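Local structure of putative outer membrane protein (LpxR) (Salmonella typhimurium, 3FID) at residues N66-E71 / E128-W133; I105-P110 / I137-G142; T245-K250 / E278-D283. The protein removes acyl chains from lipid A as a lipopolysaccharide-modifying beta-barrel enzyme of the outer membrane. All blocks are in the same frame, centred on the assembly; numbering follows the deposited sequence.

Interaction 1: N66-E71 / E128-W133; sequences NKRKPE and EKYPAW
The backbones of two loops come together most closely at Glu71 and Ala132, whose CA atoms are 4.4 Å apart, and stand wider at Arg68 and Tyr130. Segments 66-71 and 128-133 share no direct hydrogen bond, though Pro70 O is bonded to Gln134 NE2 just beyond. Lys67 lies over one face of the Tyr130 ring, its CB 4.1 Å from the ring centroid and 14° off the normal, a CH-pi contact. With CG anti to the carbonyl carbon (chi1 -79°), the extended lysine chain crosses the ring at a slant, CD reaching 3.8 Å from Tyr130 OH. A water accepts from Lys67 NZ; its 2.4 Å distance to Tyr130 OH is unusually short and doubtful. Arg68 NH1 meets the ring at its edge, 3.8 Å from Tyr130 CE2, the guanidinium plane turned 65° from the ring. Two further waters link this guanidinium to the carbonyls of Glu128 and Lys129, one through a weak bond from NH1. A fourth accepts from Ala132 N at 2.8 Å and donates to Lys67 O and Lys69 O. The Lys67 side chain is about 4 Å from that of Asp10, which with Thr34 binds a zinc ion. His122 of helix 114-125 meets the Tyr130 ring edge-to-face, and the contact lies at the surface, between the loop that follows strand 49-60 and the loop that leads into strand 140-157.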
ATOM      1  N   ASN A  66      -3.259   7.154 -22.455  1.00 17.68           N
ATOM      2  CA  ASN A  66      -2.737   8.392 -21.870  1.00 17.27           C
ATOM      3  C   ASN A  66      -1.260   8.278 -21.457  1.00 17.35           C
ATOM      4  O   ASN A  66      -0.577   9.289 -21.387  1.00 16.46           O
ATOM      5  CB  ASN A  66      -3.603   8.903 -20.702  1.00 16.70           C
ATOM      6  CG  ASN A  66      -4.990   9.321 -21.143  1.00 17.78           C
ATOM      7  OD1 ASN A  66      -5.194   9.716 -22.286  1.00 19.60           O
ATOM      8  ND2 ASN A  66      -5.935   9.274 -20.238  1.00 18.31           N
ATOM      9  N   LYS A  67      -0.782   7.047 -21.218  1.00 16.77           N
ATOM     10  CA  LYS A  67       0.606   6.815 -20.771  1.00 18.31           C
ATOM     11  C   LYS A  67       1.644   7.298 -21.789  1.00 19.35           C
ATOM     12  O   LYS A  67       2.776   7.669 -21.423  1.00 20.14           O
ATOM     13  CB  LYS A  67       0.841   5.323 -20.508  1.00 18.01           C
ATOM     14  CG  LYS A  67       0.302   4.819 -19.185  1.00 18.55           C
ATOM     15  CD  LYS A  67       0.707   3.360 -18.993  1.00 21.36           C
ATOM     16  CE  LYS A  67       0.220   2.780 -17.664  1.00 26.47           C
ATOM     17  NZ  LYS A  67       0.420   1.284 -17.646  1.00 28.12           N
ATOM     18  N   ARG A  68       1.256   7.288 -23.067  1.00 19.87           N
ATOM     19  CA  ARG A  68       2.171   7.639 -24.150  1.00 20.84           C
ATOM     20  C   ARG A  68       2.057   9.075 -24.662  1.00 21.07           C
ATOM     21  O   ARG A  68       2.802   9.461 -25.579  1.00 20.98           O
ATOM     22  CB  ARG A  68       2.016   6.659 -25.315  1.00 21.37           C
ATOM     23  CG  ARG A  68       2.351   5.224 -24.951  1.00 25.13           C
ATOM     24  CD  ARG A  68       2.691   4.406 -26.192  1.00 30.89           C
ATOM     25  NE  ARG A  68       3.216   3.081 -25.836  1.00 36.22           N
ATOM     26  CZ  ARG A  68       4.453   2.827 -25.383  1.00 38.27           C
ATOM     27  NH1 ARG A  68       5.353   3.801 -25.214  1.00 37.08           N
ATOM     28  NH2 ARG A  68       4.795   1.572 -25.104  1.00 38.86           N
ATOM     29  N   LYS A  69       1.160   9.872 -24.079  1.00 20.39           N
ATOM     30  CA  LYS A  69       0.981  11.268 -24.524  1.00 21.04           C
ATOM     31  C   LYS A  69       2.089  12.193 -23.984  1.00 21.54           C
ATOM     32  O   LYS A  69       2.695  11.890 -22.956  1.00 20.68           O
ATOM     33  CB  LYS A  69      -0.444  11.761 -24.184  1.00 20.31           C
ATOM     34  CG  LYS A  69      -1.478  11.012 -25.021  1.00 21.49           C
ATOM     35  CD  LYS A  69      -2.898  11.170 -24.558  1.00 25.03           C
ATOM     36  CE  LYS A  69      -3.846  10.486 -25.560  1.00 28.04           C
ATOM     37  NZ  LYS A  69      -5.194  10.156 -24.975  1.00 27.70           N
ATOM     38  N   PRO A  70       2.365  13.320 -24.685  1.00 22.34           N
ATOM     39  CA  PRO A  70       3.501  14.159 -24.303  1.00 22.21           C
ATOM     40  C   PRO A  70       3.314  14.855 -22.967  1.00 21.74           C
ATOM     41  O   PRO A  70       4.307  15.157 -22.302  1.00 22.03           O
ATOM     42  CB  PRO A  70       3.572  15.229 -25.421  1.00 23.19           C
ATOM     43  CG  PRO A  70       2.654  14.810 -26.469  1.00 23.35           C
ATOM     44  CD  PRO A  70       1.670  13.828 -25.889  1.00 23.15           C
ATOM     45  N   GLU A  71       2.061  15.142 -22.598  1.00 20.52           N
ATOM     46  CA  GLU A  71       1.764  15.830 -21.326  1.00 20.19           C
ATOM     47  C   GLU A  71       0.617  15.145 -20.590  1.00 18.61           C
ATOM     48  O   GLU A  71      -0.006  14.215 -21.118  1.00 17.48           O
ATOM     49  CB  GLU A  71       1.415  17.300 -21.576  1.00 21.33           C
ATOM     50  CG  GLU A  71       2.538  18.064 -22.236  1.00 26.09           C
ATOM     51  CD  GLU A  71       2.113  19.416 -22.727  1.00 32.68           C
ATOM     52  OE1 GLU A  71       2.808  20.403 -22.379  1.00 36.37           O
ATOM     53  OE2 GLU A  71       1.085  19.485 -23.449  1.00 36.27           O
ATOM     54  N   GLU A 128      10.067   1.712 -24.183  1.00 31.93           N
ATOM     55  CA  GLU A 128      10.250   3.153 -24.395  1.00 31.62           C
ATOM     56  C   GLU A 128       9.829   3.919 -23.146  1.00 29.98           C
ATOM     57  O   GLU A 128       8.965   3.477 -22.391  1.00 30.60           O
ATOM     58  CB  GLU A 128       9.501   3.668 -25.645  1.00 32.80           C
ATOM     59  CG  GLU A 128       9.788   2.906 -26.966  1.00 36.49           C
ATOM     60  CD  GLU A 128      11.264   2.536 -27.153  1.00 42.41           C
ATOM     61  OE1 GLU A 128      12.114   3.459 -27.197  1.00 45.26           O
ATOM     62  OE2 GLU A 128      11.575   1.319 -27.260  1.00 45.43           O
ATOM     63  N   LYS A 129      10.450   5.062 -22.923  1.00 28.26           N
ATOM     64  CA  LYS A 129      10.092   5.876 -21.783  1.00 26.87           C
ATOM     65  C   LYS A 129       8.815   6.671 -22.079  1.00 24.41           C
ATOM     66  O   LYS A 129       8.454   6.870 -23.246  1.00 23.81           O
ATOM     67  CB  LYS A 129      11.256   6.756 -21.332  1.00 26.81           C
ATOM     68  CG  LYS A 129      11.743   7.812 -22.309  1.00 29.63           C
ATOM     69  CD  LYS A 129      12.941   8.580 -21.706  1.00 29.72           C
ATOM     70  CE  LYS A 129      13.958   8.997 -22.773  1.00 33.67           C
ATOM     71  NZ  LYS A 129      14.999   9.975 -22.260  1.00 34.60           N
ATOM     72  N   TYR A 130       8.129   7.085 -21.021  1.00 20.98           N
ATOM     73  CA  TYR A 130       6.883   7.835 -21.134  1.00 19.09           C
ATOM     74  C   TYR A 130       7.203   9.314 -20.982  1.00 17.80           C
ATOM     75  O   TYR A 130       7.650   9.750 -19.912  1.00 17.52           O
ATOM     76  CB  TYR A 130       5.882   7.399 -20.067  1.00 18.53           C
ATOM     77  CG  TYR A 130       5.394   5.975 -20.171  1.00 18.27           C
ATOM     78  CD1 TYR A 130       5.226   5.207 -19.017  1.00 19.69           C
ATOM     79  CD2 TYR A 130       5.057   5.397 -21.400  1.00 17.55           C
ATOM     80  CE1 TYR A 130       4.750   3.891 -19.078  1.00 18.83           C
ATOM     81  CE2 TYR A 130       4.580   4.077 -21.464  1.00 19.97           C
ATOM     82  CZ  TYR A 130       4.439   3.336 -20.300  1.00 19.88           C
ATOM     83  OH  TYR A 130       3.989   2.019 -20.322  1.00 21.63           O
ATOM     84  N   PRO A 131       7.000  10.097 -22.068  1.00 17.34           N
ATOM     85  CA  PRO A 131       7.403  11.511 -22.066  1.00 16.46           C
ATOM     86  C   PRO A 131       6.652  12.415 -21.079  1.00 15.27           C
ATOM     87  O   PRO A 131       7.192  13.435 -20.682  1.00 15.54           O
ATOM     88  CB  PRO A 131       7.176  11.953 -23.532  1.00 16.22           C
ATOM     89  CG  PRO A 131       6.119  10.991 -24.044  1.00 17.68           C
ATOM     90  CD  PRO A 131       6.437   9.674 -23.375  1.00 16.77           C
ATOM     91  N   ALA A 132       5.439  12.038 -20.673  1.00 14.92           N
ATOM     92  CA  ALA A 132       4.623  12.913 -19.791  1.00 13.82           C
ATOM     93  C   ALA A 132       5.162  13.047 -18.376  1.00 13.53           C
ATOM     94  O   ALA A 132       4.599  13.771 -17.561  1.00 12.63           O
ATOM     95  CB  ALA A 132       3.135  12.510 -19.795  1.00 14.97           C
ATOM     96  N   TRP A 133       6.270  12.358 -18.079  1.00 13.02           N
ATOM     97  CA  TRP A 133       7.006  12.631 -16.850  1.00 13.24           C
ATOM     98  C   TRP A 133       7.468  14.099 -16.787  1.00 13.43           C
ATOM     99  O   TRP A 133       7.646  14.628 -15.719  1.00 13.51           O
ATOM    100  CB  TRP A 133       8.190  11.660 -16.692  1.00 12.13           C
ATOM    101  CG  TRP A 133       7.811  10.373 -16.026  1.00 11.55           C
ATOM    102  CD1 TRP A 133       7.784   9.115 -16.589  1.00 11.54           C
ATOM    103  CD2 TRP A 133       7.434  10.208 -14.650  1.00 11.22           C
ATOM    104  NE1 TRP A 133       7.399   8.183 -15.643  1.00 11.37           N
ATOM    105  CE2 TRP A 133       7.179   8.821 -14.447  1.00 10.89           C
ATOM    106  CE3 TRP A 133       7.302  11.090 -13.570  1.00  9.91           C
ATOM    107  CZ2 TRP A 133       6.781   8.293 -13.196  1.00 11.79           C
ATOM    108  CZ3 TRP A 133       6.896  10.574 -12.326  1.00 12.80           C
ATOM    109  CH2 TRP A 133       6.624   9.175 -12.159  1.00 10.00           C
TER
HETATM  110  O   HOH W   1       3.802   9.944 -21.672  1.00 19.80           O
HETATM  111  O   HOH W   2       3.304   0.994 -18.243  1.00 29.86           O
HETATM  112  O   HOH W   3       6.010   6.390 -24.679  1.00 28.36           O
HETATM  113  O   HOH W   4       6.938   1.951 -23.329  1.00 44.32           O

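Interaction 2: I105-P110 / I137-G142; sequences IGVIGP and IENRYG
Val107 and Tyr141 face each other as a non-hydrogen-bonded antiparallel pair, flanked by hydrogen-bonded pairs Gly106-Gly142 and Ile108-Arg140. The four backbone bonds of those flanking pairs fix the register; Gly142 N to Gly106 O, for instance, measures 2.8 Å. Val107 CG2 sits over the centre of the tyrosine ring, 3.8 Å from its centroid and only 8° off the normal. A Val107 chi1 of 55° puts CG1 between N and the carbonyl carbon and leaves CG2 to lie over the ring; the two side chains lie side by side, pointing the same way.

Packing is tightest where the strand gives way to loop. Gly109 CA approaches Ile137 O to 3.2 Å in a CA-H...O contact, and Gly109 C lies 3.3 Å from Asn139 OD1; glycine, having no side chain, lets the loop close in. That same oxygen stands 3.3 Å from Pro110 CD, while Asp111 N supplies its hydrogen bond. On the Ile108 face the CG2 atoms of Ile108 and Ile137 meet at 4.4 Å beneath Tyr232 of helix 232-235, and Arg140, on this same face, turns NH1 to Asn174 O.

The Val107 face is looser, for there Tyr141 is exposed, its hydroxyl bonded to Asp111. At the far end exposed Ile105 reaches the other strand chiefly through its CA, 3.5 Å from Gly142 O. With a direction angle of 165° between short segments, this is the neighbouring-strand pairing of an antiparallel outer-membrane beta-barrel, here joining strands 97-108 and 140-157 near the zinc ligands His84 and Asp104.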
ATOM      1  N   ILE A 105       8.031  11.432   6.894  1.00 15.79           N
ATOM      2  CA  ILE A 105       8.362  12.626   6.141  1.00 16.13           C
ATOM      3  C   ILE A 105       8.548  12.191   4.701  1.00 14.58           C
ATOM      4  O   ILE A 105       8.987  11.076   4.416  1.00 12.97           O
ATOM      5  CB  ILE A 105       9.623  13.332   6.688  1.00 16.58           C
ATOM      6  CG1 ILE A 105      10.772  12.327   6.857  1.00 18.10           C
ATOM      7  CG2 ILE A 105       9.249  14.039   8.002  1.00 18.17           C
ATOM      8  CD1 ILE A 105      12.095  12.917   7.481  1.00 19.22           C
ATOM      9  N   GLY A 106       8.153  13.046   3.781  1.00 13.84           N
ATOM     10  CA  GLY A 106       8.393  12.734   2.400  1.00 13.68           C
ATOM     11  C   GLY A 106       8.112  13.863   1.441  1.00 13.50           C
ATOM     12  O   GLY A 106       7.882  15.034   1.836  1.00 13.33           O
ATOM     13  N   VAL A 107       8.117  13.484   0.171  1.00 13.20           N
ATOM     14  CA  VAL A 107       7.892  14.420  -0.946  1.00 13.03           C
ATOM     15  C   VAL A 107       7.078  13.737  -2.050  1.00 13.16           C
ATOM     16  O   VAL A 107       7.265  12.544  -2.332  1.00 13.31           O
ATOM     17  CB  VAL A 107       9.216  15.031  -1.526  1.00 12.81           C
ATOM     18  CG1 VAL A 107      10.233  13.937  -1.971  1.00 12.61           C
ATOM     19  CG2 VAL A 107       8.909  16.067  -2.675  1.00 12.28           C
ATOM     20  N   ILE A 108       6.145  14.495  -2.629  1.00 12.79           N
ATOM     21  CA  ILE A 108       5.525  14.125  -3.906  1.00 12.54           C
ATOM     22  C   ILE A 108       5.948  15.209  -4.891  1.00 13.15           C
ATOM     23  O   ILE A 108       5.780  16.399  -4.602  1.00 13.10           O
ATOM     24  CB  ILE A 108       3.978  14.095  -3.798  1.00 12.43           C
ATOM     25  CG1 ILE A 108       3.532  12.993  -2.810  1.00 12.25           C
ATOM     26  CG2 ILE A 108       3.352  13.874  -5.157  1.00  9.40           C
ATOM     27  CD1 ILE A 108       2.065  13.112  -2.342  1.00 13.32           C
ATOM     28  N   GLY A 109       6.487  14.807  -6.033  1.00 13.07           N
ATOM     29  CA  GLY A 109       7.000  15.764  -7.016  1.00 13.17           C
ATOM     30  C   GLY A 109       8.201  15.179  -7.712  1.00 13.43           C
ATOM     31  O   GLY A 109       8.556  14.016  -7.467  1.00 13.90           O
ATOM     32  N   PRO A 110       8.832  15.944  -8.625  1.00 13.52           N
ATOM     33  CA  PRO A 110      10.050  15.452  -9.293  1.00 12.68           C
ATOM     34  C   PRO A 110      11.153  14.944  -8.312  1.00 12.78           C
ATOM     35  O   PRO A 110      11.853  13.983  -8.618  1.00 13.85           O
ATOM     36  CB  PRO A 110      10.538  16.687 -10.056  1.00 13.95           C
ATOM     37  CG  PRO A 110       9.316  17.431 -10.343  1.00 13.06           C
ATOM     38  CD  PRO A 110       8.429  17.275  -9.133  1.00 12.70           C
ATOM     39  N   ILE A 137       3.360  15.863 -11.473  1.00 12.32           N
ATOM     40  CA  ILE A 137       2.990  16.702 -10.333  1.00 12.58           C
ATOM     41  C   ILE A 137       4.218  17.377  -9.713  1.00 12.96           C
ATOM     42  O   ILE A 137       5.231  16.734  -9.482  1.00 12.58           O
ATOM     43  CB  ILE A 137       2.178  15.909  -9.244  1.00 12.42           C
ATOM     44  CG1 ILE A 137       0.906  15.275  -9.868  1.00 12.24           C
ATOM     45  CG2 ILE A 137       1.822  16.797  -8.051  1.00 10.23           C
ATOM     46  CD1 ILE A 137      -0.139  16.278 -10.449  1.00 16.96           C
ATOM     47  N   GLU A 138       4.109  18.676  -9.451  1.00 12.62           N
ATOM     48  CA  GLU A 138       5.213  19.472  -8.891  1.00 13.78           C
ATOM     49  C   GLU A 138       5.458  19.207  -7.401  1.00 14.42           C
ATOM     50  O   GLU A 138       4.552  18.732  -6.689  1.00 14.53           O
ATOM     51  CB  GLU A 138       4.908  20.951  -9.078  1.00 12.48           C
ATOM     52  CG  GLU A 138       3.867  21.495  -8.113  1.00 13.64           C
ATOM     53  CD  GLU A 138       3.495  22.959  -8.413  1.00 15.56           C
ATOM     54  OE1 GLU A 138       2.520  23.454  -7.821  1.00 17.57           O
ATOM     55  OE2 GLU A 138       4.158  23.587  -9.251  1.00 18.35           O
ATOM     56  N   ASN A 139       6.657  19.560  -6.927  1.00 15.30           N
ATOM     57  CA  ASN A 139       7.107  19.245  -5.564  1.00 15.36           C
ATOM     58  C   ASN A 139       6.206  19.805  -4.468  1.00 15.97           C
ATOM     59  O   ASN A 139       5.802  20.977  -4.517  1.00 15.28           O
ATOM     60  CB  ASN A 139       8.536  19.745  -5.312  1.00 16.27           C
ATOM     61  CG  ASN A 139       9.600  18.920  -6.025  1.00 17.59           C
ATOM     62  OD1 ASN A 139       9.542  17.693  -6.047  1.00 16.76           O
ATOM     63  ND2 ASN A 139      10.599  19.605  -6.610  1.00 20.18           N
ATOM     64  N   ARG A 140       5.890  18.952  -3.494  1.00 14.66           N
ATOM     65  CA  ARG A 140       5.417  19.389  -2.198  1.00 14.55           C
ATOM     66  C   ARG A 140       6.011  18.441  -1.184  1.00 14.78           C
ATOM     67  O   ARG A 140       5.842  17.235  -1.296  1.00 14.42           O
ATOM     68  CB  ARG A 140       3.898  19.411  -2.071  1.00 14.57           C
ATOM     69  CG  ARG A 140       3.493  19.846  -0.667  1.00 16.22           C
ATOM     70  CD  ARG A 140       2.022  19.857  -0.452  1.00 19.25           C
ATOM     71  NE  ARG A 140       1.344  20.878  -1.239  1.00 18.94           N
ATOM     72  CZ  ARG A 140       0.023  21.047  -1.219  1.00 21.06           C
ATOM     73  NH1 ARG A 140      -0.742  20.260  -0.444  1.00 23.02           N
ATOM     74  NH2 ARG A 140      -0.537  21.989  -1.966  1.00 19.64           N
ATOM     75  N   TYR A 141       6.755  19.006  -0.235  1.00 15.33           N
ATOM     76  CA  TYR A 141       7.392  18.255   0.838  1.00 15.10           C
ATOM     77  C   TYR A 141       6.407  18.259   1.958  1.00 15.50           C
ATOM     78  O   TYR A 141       5.647  19.225   2.115  1.00 15.15           O
ATOM     79  CB  TYR A 141       8.677  18.957   1.292  1.00 15.33           C
ATOM     80  CG  TYR A 141       9.850  18.588   0.447  1.00 15.69           C
ATOM     81  CD1 TYR A 141      10.698  17.546   0.817  1.00 14.88           C
ATOM     82  CD2 TYR A 141      10.111  19.272  -0.753  1.00 15.62           C
ATOM     83  CE1 TYR A 141      11.781  17.164   0.007  1.00 16.15           C
ATOM     84  CE2 TYR A 141      11.196  18.908  -1.553  1.00 17.20           C
ATOM     85  CZ  TYR A 141      12.021  17.851  -1.162  1.00 15.81           C
ATOM     86  OH  TYR A 141      13.084  17.498  -1.951  1.00 15.57           O
ATOM     87  N   GLY A 142       6.386  17.190   2.744  1.00 15.18           N
ATOM     88  CA  GLY A 142       5.421  17.150   3.823  1.00 16.51           C
ATOM     89  C   GLY A 142       5.601  15.994   4.766  1.00 17.85           C
ATOM     90  O   GLY A 142       6.630  15.329   4.769  1.00 16.90           O
TER

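Interaction 3: T245-K250 / E278-D283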
ATOM      1  N   THR A 245      -5.570  17.812 -12.689  1.00 17.27           N
ATOM      2  CA  THR A 245      -6.140  17.075 -13.817  1.00 16.38           C
ATOM      3  C   THR A 245      -7.487  16.392 -13.556  1.00 16.02           C
ATOM      4  O   THR A 245      -8.150  16.009 -14.499  1.00 16.58           O
ATOM      5  CB  THR A 245      -5.158  16.020 -14.366  1.00 16.19           C
ATOM      6  OG1 THR A 245      -4.838  15.087 -13.317  1.00 16.98           O
ATOM      7  CG2 THR A 245      -3.879  16.670 -14.878  1.00 17.33           C
ATOM      8  N   VAL A 246      -7.887  16.230 -12.292  1.00 15.47           N
ATOM      9  CA  VAL A 246      -9.051  15.397 -11.956  1.00 15.16           C
ATOM     10  C   VAL A 246      -9.869  15.984 -10.815  1.00 15.00           C
ATOM     11  O   VAL A 246      -9.379  16.846 -10.091  1.00 14.44           O
ATOM     12  CB  VAL A 246      -8.618  13.973 -11.518  1.00 14.14           C
ATOM     13  CG1 VAL A 246      -7.724  13.326 -12.552  1.00 14.66           C
ATOM     14  CG2 VAL A 246      -7.895  14.009 -10.156  1.00 14.38           C
ATOM     15  N   ASP A 247     -11.109  15.502 -10.668  1.00 15.06           N
ATOM     16  CA  ASP A 247     -11.953  15.751  -9.510  1.00 14.56           C
ATOM     17  C   ASP A 247     -11.948  14.495  -8.613  1.00 14.03           C
ATOM     18  O   ASP A 247     -12.509  13.456  -8.992  1.00 13.85           O
ATOM     19  CB  ASP A 247     -13.396  16.042  -9.977  1.00 15.14           C
ATOM     20  CG  ASP A 247     -13.507  17.366 -10.716  1.00 16.68           C
ATOM     21  OD1 ASP A 247     -13.041  18.383 -10.161  1.00 18.56           O
ATOM     22  OD2 ASP A 247     -14.031  17.385 -11.847  1.00 16.70           O
ATOM     23  N   ILE A 248     -11.327  14.588  -7.442  1.00 14.19           N
ATOM     24  CA  ILE A 248     -11.200  13.396  -6.572  1.00 14.53           C
ATOM     25  C   ILE A 248     -12.564  12.874  -6.140  1.00 14.22           C
ATOM     26  O   ILE A 248     -13.523  13.637  -6.040  1.00 12.93           O
ATOM     27  CB  ILE A 248     -10.311  13.619  -5.305  1.00 14.96           C
ATOM     28  CG1 ILE A 248     -10.971  14.574  -4.296  1.00 15.87           C
ATOM     29  CG2 ILE A 248      -8.916  14.073  -5.720  1.00 13.50           C
ATOM     30  CD1 ILE A 248     -10.487  14.340  -2.835  1.00 16.56           C
ATOM     31  N   ASN A 249     -12.648  11.559  -5.935  1.00 12.81           N
ATOM     32  CA  ASN A 249     -13.830  10.958  -5.327  1.00 12.87           C
ATOM     33  C   ASN A 249     -13.548  10.909  -3.842  1.00 12.89           C
ATOM     34  O   ASN A 249     -12.449  10.516  -3.419  1.00 12.86           O
ATOM     35  CB  ASN A 249     -14.041   9.539  -5.823  1.00 12.38           C
ATOM     36  CG  ASN A 249     -14.633   9.483  -7.208  1.00 11.87           C
ATOM     37  OD1 ASN A 249     -15.351  10.389  -7.642  1.00 12.96           O
ATOM     38  ND2 ASN A 249     -14.380   8.379  -7.901  1.00 12.08           N
ATOM     39  N   LYS A 250     -14.526  11.326  -3.060  1.00 12.72           N
ATOM     40  CA  LYS A 250     -14.349  11.420  -1.628  1.00 14.57           C
ATOM     41  C   LYS A 250     -14.471  10.082  -0.901  1.00 14.33           C
ATOM     42  O   LYS A 250     -14.002   9.964   0.217  1.00 15.23           O
ATOM     43  CB  LYS A 250     -15.306  12.466  -1.050  1.00 14.70           C
ATOM     44  CG  LYS A 250     -15.039  13.834  -1.721  1.00 19.56           C
ATOM     45  CD  LYS A 250     -14.976  14.944  -0.711  1.00 26.50           C
ATOM     46  CE  LYS A 250     -16.269  15.747  -0.654  1.00 28.31           C
ATOM     47  NZ  LYS A 250     -16.339  16.764  -1.731  1.00 32.16           N
ATOM     48  N   GLU A 278     -10.503   6.535  -7.714  1.00  9.89           N
ATOM     49  CA  GLU A 278     -10.124   7.697  -6.861  1.00 10.63           C
ATOM     50  C   GLU A 278     -10.504   9.086  -7.397  1.00 10.83           C
ATOM     51  O   GLU A 278     -10.289  10.103  -6.727  1.00 10.85           O
ATOM     52  CB  GLU A 278      -8.620   7.634  -6.583  1.00  9.82           C
ATOM     53  CG  GLU A 278      -8.278   6.381  -5.760  1.00 11.17           C
ATOM     54  CD  GLU A 278      -6.836   6.407  -5.285  1.00 13.87           C
ATOM     55  OE1 GLU A 278      -5.952   6.212  -6.113  1.00 13.47           O
ATOM     56  OE2 GLU A 278      -6.605   6.637  -4.079  1.00 16.05           O
ATOM     57  N   PHE A 279     -11.045   9.126  -8.612  1.00 12.09           N
ATOM     58  CA  PHE A 279     -11.525  10.385  -9.181  1.00 12.11           C
ATOM     59  C   PHE A 279     -12.637  10.154 -10.180  1.00 12.02           C
ATOM     60  O   PHE A 279     -12.800   9.049 -10.739  1.00 11.38           O
ATOM     61  CB  PHE A 279     -10.394  11.222  -9.803  1.00 12.29           C
ATOM     62  CG  PHE A 279      -9.540  10.472 -10.765  1.00 12.66           C
ATOM     63  CD1 PHE A 279      -8.466   9.688 -10.307  1.00 13.44           C
ATOM     64  CD2 PHE A 279      -9.766  10.561 -12.144  1.00 11.41           C
ATOM     65  CE1 PHE A 279      -7.672   8.994 -11.202  1.00 10.51           C
ATOM     66  CE2 PHE A 279      -8.953   9.851 -13.053  1.00 10.42           C
ATOM     67  CZ  PHE A 279      -7.922   9.081 -12.584  1.00 11.62           C
ATOM     68  N   ARG A 280     -13.417  11.205 -10.410  1.00 12.19           N
ATOM     69  CA  ARG A 280     -14.697  11.026 -11.105  1.00 12.73           C
ATOM     70  C   ARG A 280     -14.550  10.319 -12.450  1.00 13.37           C
ATOM     71  O   ARG A 280     -15.375   9.465 -12.818  1.00 14.23           O
ATOM     72  CB  ARG A 280     -15.391  12.384 -11.303  1.00 12.38           C
ATOM     73  CG  ARG A 280     -15.755  13.066 -10.026  1.00 11.45           C
ATOM     74  CD  ARG A 280     -16.729  14.164 -10.326  1.00 12.00           C
ATOM     75  NE  ARG A 280     -17.060  14.904  -9.111  1.00 14.18           N
ATOM     76  CZ  ARG A 280     -17.925  15.902  -9.095  1.00 16.22           C
ATOM     77  NH1 ARG A 280     -18.175  16.521  -7.966  1.00 15.36           N
ATOM     78  NH2 ARG A 280     -18.520  16.272 -10.228  1.00 14.97           N
ATOM     79  N   THR A 281     -13.533  10.718 -13.203  1.00 14.06           N
ATOM     80  CA  THR A 281     -13.303  10.199 -14.555  1.00 14.36           C
ATOM     81  C   THR A 281     -12.364   8.969 -14.600  1.00 14.76           C
ATOM     82  O   THR A 281     -11.968   8.514 -15.682  1.00 14.30           O
ATOM     83  CB  THR A 281     -12.788  11.309 -15.482  1.00 15.49           C
ATOM     84  OG1 THR A 281     -11.623  11.914 -14.899  1.00 15.65           O
ATOM     85  CG2 THR A 281     -13.873  12.382 -15.660  1.00 14.44           C
ATOM     86  N   GLY A 282     -12.021   8.431 -13.427  1.00 14.34           N
ATOM     87  CA  GLY A 282     -11.180   7.232 -13.342  1.00 13.52           C
ATOM     88  C   GLY A 282     -11.982   5.950 -13.260  1.00 13.18           C
ATOM     89  O   GLY A 282     -13.167   5.907 -13.613  1.00 11.89           O
ATOM     90  N   ASP A 283     -11.343   4.881 -12.800  1.00 11.82           N
ATOM     91  CA  ASP A 283     -12.074   3.659 -12.491  1.00 12.05           C
ATOM     92  C   ASP A 283     -11.261   2.854 -11.511  1.00 10.57           C
ATOM     93  O   ASP A 283     -10.131   3.277 -11.172  1.00  9.82           O
ATOM     94  CB  ASP A 283     -12.397   2.848 -13.738  1.00 12.75           C
ATOM     95  CG  ASP A 283     -13.762   2.156 -13.644  1.00 18.70           C
ATOM     96  OD1 ASP A 283     -14.212   1.794 -12.508  1.00 15.48           O
ATOM     97  OD2 ASP A 283     -14.385   1.971 -14.723  1.00 23.47           O
TER
HETATM   98  O   HOH W   5     -12.110  13.561 -12.711  1.00 15.35           O
HETATM   99  O   HOH W   6     -16.226  13.540  -6.700  1.00 24.33           O
HETATM  100  O   HOH W   7      -9.751  10.201  -3.986  1.00 14.42           O
HETATM  101  O   HOH W   8     -15.474   7.290 -10.571  1.00 16.74           O
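A type I beta turn from Phe279 to Gly282, in the loop between strands 266-275 and 285-295, docks against the loop that leads into strand 251-263, and a single backbone bridge pairs Phe279 with Ile248. Two hydrogen bonds flank that bridge. Arg280 N donates to Asp247 O at 2.8 Å, and Asn249 N donates to Glu278 O at 2.9 Å; a water also bonds this last oxygen and Asn249 O.

Phe279 leaves its backbone with CG between N and the carbonyl carbon (chi1 51°), which brings a ring face against Val246. Val246 CG1 lies over that face toward its rim, 3.8 Å from the Phe279 ring centroid, and approaches Phe279 CD2 to 3.5 Å. Thr281 OG1 lies at the ring edge; it is bonded to Gly75 O and, through a water, linked to Asp247 N.

The Arg280 chain runs past Asp247, its CG 3.8 Å from Asp247 CB, but the charges do not pair: Asp247 OD2 and Arg280 NE remain 4.8 Å apart. A water instead joins Arg280 NE to Ile248 O. Asn249 packs its amide against the Phe279 backbone, while its ND2 is bonded to Ser277 O. Glu278 OE1 makes a salt bridge with Arg77 and a hydrogen bond with Tyr285 OH. The contact therefore owes its cohesion to two backbone bonds, an apolar Val246-Phe279 contact and shared waters, with the Asp-Arg attraction probably only a modest, solvent-screened addition.

The three contacts lie at the corners of a nearly equilateral arrangement, each pair of centres about 20 Å apart. Interactions 1 and 2 alternate along the chain: residues 66-71, then 105-110, then 128-133, then 137-142, so the loop leaving helix 114-125 enters interaction 1 before running directly into the strand pairing of interaction 2. Interaction 3 follows both in sequence. Its nearest atoms stand about 7 Å from interaction 1 and 6 Å from interaction 2, without touching either. Helix 232-235 touches both interactions 2 and 3. Interactions 1 and 3 join loops to one another at the end of the barrel, while interaction 2 pairs two of its adjacent strands.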